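Local coordinates for protein ferredoxin (Rhodopseudomonas palustris, PDB 4LTU) that binds a single [2Fe-2S] cluster and probably serves as an electron carrier of the adrenodoxin/putidaredoxin family, at residues A[5-10]-A[97-102]. Numbering follows the deposited sequence.
Sequences TFIHPD and GLVLRI. Unlike the reference sequence in segment 97-102: Ile102 (reference Leu).
Thr5, Phe6 and Ile7 pair in parallel with Val99, Leu100 and Arg101, joining the first and last strands of the ferredoxin sheet near its middle. The ladder is regular: Thr5 N donates to Leu98 O and Leu100 N to Thr5 O, Ile7 N donates to Leu100 O, and Ile102 N closes the row on Ile7 O (3.0 Å). Parallel neighbours so distant in sequence are a feature of the beta-grasp fold of [2Fe-2S] ferredoxins, here with 99-101 between 3-7 and 50-53. Phe6 and Leu100 descend side by side on the face covered by helix 24-29, Phe6 CE1 lying 3.6 Å from Leu100 CD1, while Ile102 CG2 meets the ring edge at CD1. With an alanine in place of Phe6, the flank of Leu100 would probably be left with a gap and Ile102 CG2 would lose its aromatic neighbour. With chi1 at 38° and the chain extended beyond it, Ile102 CD1 lies over one face of the His8 ring in a CH-pi contact, 3.8 Å from the centroid. On the other face of the sheet, Ile7 CD1 touches Val99 CG1 at 3.5 Å, and Ile7 CB packs on Arg101 CG (3.7 Å); the Arg101 guanidinium forms a salt bridge with Asp54.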
ATOM      1  N   THR A   5       3.952  -9.255   1.213  1.00 22.40           N
ATOM      2  CA  THR A   5       5.335  -9.019   0.800  1.00 21.17           C
ATOM      3  C   THR A   5       5.516  -7.552   0.391  1.00 20.61           C
ATOM      4  O   THR A   5       4.798  -7.070  -0.486  1.00 20.24           O
ATOM      5  CB  THR A   5       5.679  -9.946  -0.378  1.00 20.36           C
ATOM      6  OG1 THR A   5       5.172 -11.265  -0.096  1.00 21.89           O
ATOM      7  CG2 THR A   5       7.149 -10.004  -0.605  1.00 18.64           C
ATOM      8  N   PHE A   6       6.457  -6.845   1.030  1.00 19.83           N
ATOM      9  CA  PHE A   6       6.798  -5.474   0.643  1.00 19.56           C
ATOM     10  C   PHE A   6       8.169  -5.415  -0.046  1.00 20.06           C
ATOM     11  O   PHE A   6       9.128  -6.025   0.443  1.00 19.81           O
ATOM     12  CB  PHE A   6       6.836  -4.537   1.853  1.00 19.52           C
ATOM     13  CG  PHE A   6       5.480  -4.025   2.300  1.00 19.13           C
ATOM     14  CD1 PHE A   6       4.955  -2.837   1.777  1.00 18.25           C
ATOM     15  CD2 PHE A   6       4.755  -4.701   3.278  1.00 15.61           C
ATOM     16  CE1 PHE A   6       3.706  -2.343   2.212  1.00 18.11           C
ATOM     17  CE2 PHE A   6       3.507  -4.223   3.715  1.00 16.13           C
ATOM     18  CZ  PHE A   6       2.982  -3.046   3.185  1.00 16.61           C
ATOM     19  N   ILE A   7       8.265  -4.666  -1.150  1.00 19.20           N
ATOM     20  CA  ILE A   7       9.551  -4.485  -1.852  1.00 19.54           C
ATOM     21  C   ILE A   7       9.995  -3.021  -1.906  1.00 19.21           C
ATOM     22  O   ILE A   7       9.265  -2.158  -2.383  1.00 18.55           O
ATOM     23  CB  ILE A   7       9.512  -5.105  -3.268  1.00 19.39           C
ATOM     24  CG1 ILE A   7       9.403  -6.619  -3.152  1.00 18.88           C
ATOM     25  CG2 ILE A   7      10.738  -4.676  -4.115  1.00 20.31           C
ATOM     26  CD1 ILE A   7       8.489  -7.213  -4.165  1.00 20.18           C
ATOM     27  N   HIS A   8      11.191  -2.764  -1.390  1.00 20.06           N
ATOM     28  CA  HIS A   8      11.801  -1.428  -1.367  1.00 20.46           C
ATOM     29  C   HIS A   8      12.308  -1.043  -2.742  1.00 21.60           C
ATOM     30  O   HIS A   8      12.539  -1.920  -3.586  1.00 23.30           O
ATOM     31  CB  HIS A   8      12.921  -1.365  -0.318  1.00 19.35           C
ATOM     32  CG  HIS A   8      12.419  -1.540   1.086  1.00 18.76           C
ATOM     33  ND1 HIS A   8      12.140  -2.779   1.623  1.00 17.07           N
ATOM     34  CD2 HIS A   8      12.088  -0.633   2.039  1.00 16.13           C
ATOM     35  CE1 HIS A   8      11.670  -2.628   2.848  1.00 17.12           C
ATOM     36  NE2 HIS A   8      11.639  -1.338   3.131  1.00 17.14           N
ATOM     37  N   PRO A   9      12.453   0.262  -2.996  1.00 22.49           N
ATOM     38  CA  PRO A   9      13.026   0.743  -4.254  1.00 23.48           C
ATOM     39  C   PRO A   9      14.249  -0.075  -4.690  1.00 24.56           C
ATOM     40  O   PRO A   9      14.419  -0.352  -5.901  1.00 24.73           O
ATOM     41  CB  PRO A   9      13.461   2.185  -3.922  1.00 23.52           C
ATOM     42  CG  PRO A   9      13.029   2.449  -2.520  1.00 23.01           C
ATOM     43  CD  PRO A   9      12.063   1.379  -2.115  1.00 22.61           C
ATOM     44  N   ASP A  10      15.077  -0.470  -3.715  1.00 24.48           N
ATOM     45  CA  ASP A  10      16.325  -1.190  -4.014  1.00 24.64           C
ATOM     46  C   ASP A  10      16.114  -2.643  -4.421  1.00 24.62           C
ATOM     47  O   ASP A  10      17.015  -3.258  -4.990  1.00 25.62           O
ATOM     48  CB  ASP A  10      17.369  -1.056  -2.876  1.00 23.91           C
ATOM     49  CG  ASP A  10      16.842  -1.479  -1.505  1.00 24.09           C
ATOM     50  OD1 ASP A  10      17.538  -1.181  -0.517  1.00 27.19           O
ATOM     51  OD2 ASP A  10      15.772  -2.113  -1.382  1.00 19.66           O
ATOM     52  N   GLY A  97      -0.235 -13.464   0.551  1.00 23.65           N
ATOM     53  CA  GLY A  97       0.745 -13.439  -0.545  1.00 23.16           C
ATOM     54  C   GLY A  97       0.857 -12.124  -1.316  1.00 22.60           C
ATOM     55  O   GLY A  97       1.745 -11.976  -2.175  1.00 22.87           O
ATOM     56  N   LEU A  98      -0.020 -11.160  -1.008  1.00 21.21           N
ATOM     57  CA  LEU A  98      -0.030  -9.859  -1.702  1.00 19.53           C
ATOM     58  C   LEU A  98       1.333  -9.178  -1.730  1.00 19.18           C
ATOM     59  O   LEU A  98       2.035  -9.095  -0.705  1.00 18.63           O
ATOM     60  CB  LEU A  98      -1.062  -8.916  -1.070  1.00 19.39           C
ATOM     61  CG  LEU A  98      -1.270  -7.536  -1.711  1.00 18.32           C
ATOM     62  CD1 LEU A  98      -1.962  -7.619  -3.068  1.00 15.42           C
ATOM     63  CD2 LEU A  98      -2.033  -6.635  -0.758  1.00 15.62           C
ATOM     64  N   VAL A  99       1.700  -8.670  -2.907  1.00 18.75           N
ATOM     65  CA  VAL A  99       3.009  -8.078  -3.077  1.00 17.51           C
ATOM     66  C   VAL A  99       2.841  -6.588  -3.303  1.00 17.34           C
ATOM     67  O   VAL A  99       2.089  -6.167  -4.180  1.00 16.75           O
ATOM     68  CB  VAL A  99       3.770  -8.725  -4.257  1.00 18.15           C
ATOM     69  CG1 VAL A  99       5.139  -7.998  -4.538  1.00 17.70           C
ATOM     70  CG2 VAL A  99       3.973 -10.194  -4.016  1.00 17.66           C
ATOM     71  N   LEU A 100       3.516  -5.785  -2.498  1.00 16.69           N
ATOM     72  CA  LEU A 100       3.456  -4.343  -2.703  1.00 17.99           C
ATOM     73  C   LEU A 100       4.856  -3.763  -2.801  1.00 18.61           C
ATOM     74  O   LEU A 100       5.738  -4.139  -2.047  1.00 18.79           O
ATOM     75  CB  LEU A 100       2.673  -3.645  -1.586  1.00 17.00           C
ATOM     76  CG  LEU A 100       1.301  -4.154  -1.156  1.00 16.14           C
ATOM     77  CD1 LEU A 100       0.927  -3.425   0.161  1.00 15.20           C
ATOM     78  CD2 LEU A 100       0.261  -3.955  -2.257  1.00 11.77           C
ATOM     79  N   ARG A 101       5.051  -2.874  -3.759  1.00 19.90           N
ATOM     80  CA  ARG A 101       6.310  -2.172  -3.884  1.00 21.38           C
ATOM     81  C   ARG A 101       6.067  -0.734  -3.487  1.00 22.02           C
ATOM     82  O   ARG A 101       5.014  -0.151  -3.796  1.00 22.08           O
ATOM     83  CB  ARG A 101       6.875  -2.313  -5.300  1.00 21.94           C
ATOM     84  CG  ARG A 101       7.036  -3.821  -5.681  1.00 26.45           C
ATOM     85  CD  ARG A 101       7.890  -4.070  -6.917  1.00 32.24           C
ATOM     86  NE  ARG A 101       7.050  -4.279  -8.084  1.00 36.92           N
ATOM     87  CZ  ARG A 101       7.040  -5.387  -8.812  1.00 38.86           C
ATOM     88  NH1 ARG A 101       7.869  -6.393  -8.516  1.00 39.17           N
ATOM     89  NH2 ARG A 101       6.220  -5.470  -9.854  1.00 38.81           N
ATOM     90  N   ILE A 102       7.055  -0.176  -2.800  1.00 22.67           N
ATOM     91  CA  ILE A 102       6.980   1.134  -2.215  1.00 23.37           C
ATOM     92  C   ILE A 102       7.794   2.128  -3.051  1.00 23.52           C
ATOM     93  O   ILE A 102       8.868   1.789  -3.558  1.00 23.31           O
ATOM     94  CB  ILE A 102       7.396   1.135  -0.717  1.00 23.70           C
ATOM     95  CG1 ILE A 102       8.544   0.191  -0.437  1.00 24.48           C
ATOM     96  CG2 ILE A 102       6.216   0.697   0.198  1.00 24.19           C
ATOM     97  CD1 ILE A 102       8.757  -0.059   1.085  1.00 25.09           C
TER
HETATM   98  O   HOH W   1       4.254 -13.341  -2.603  1.00 17.32           O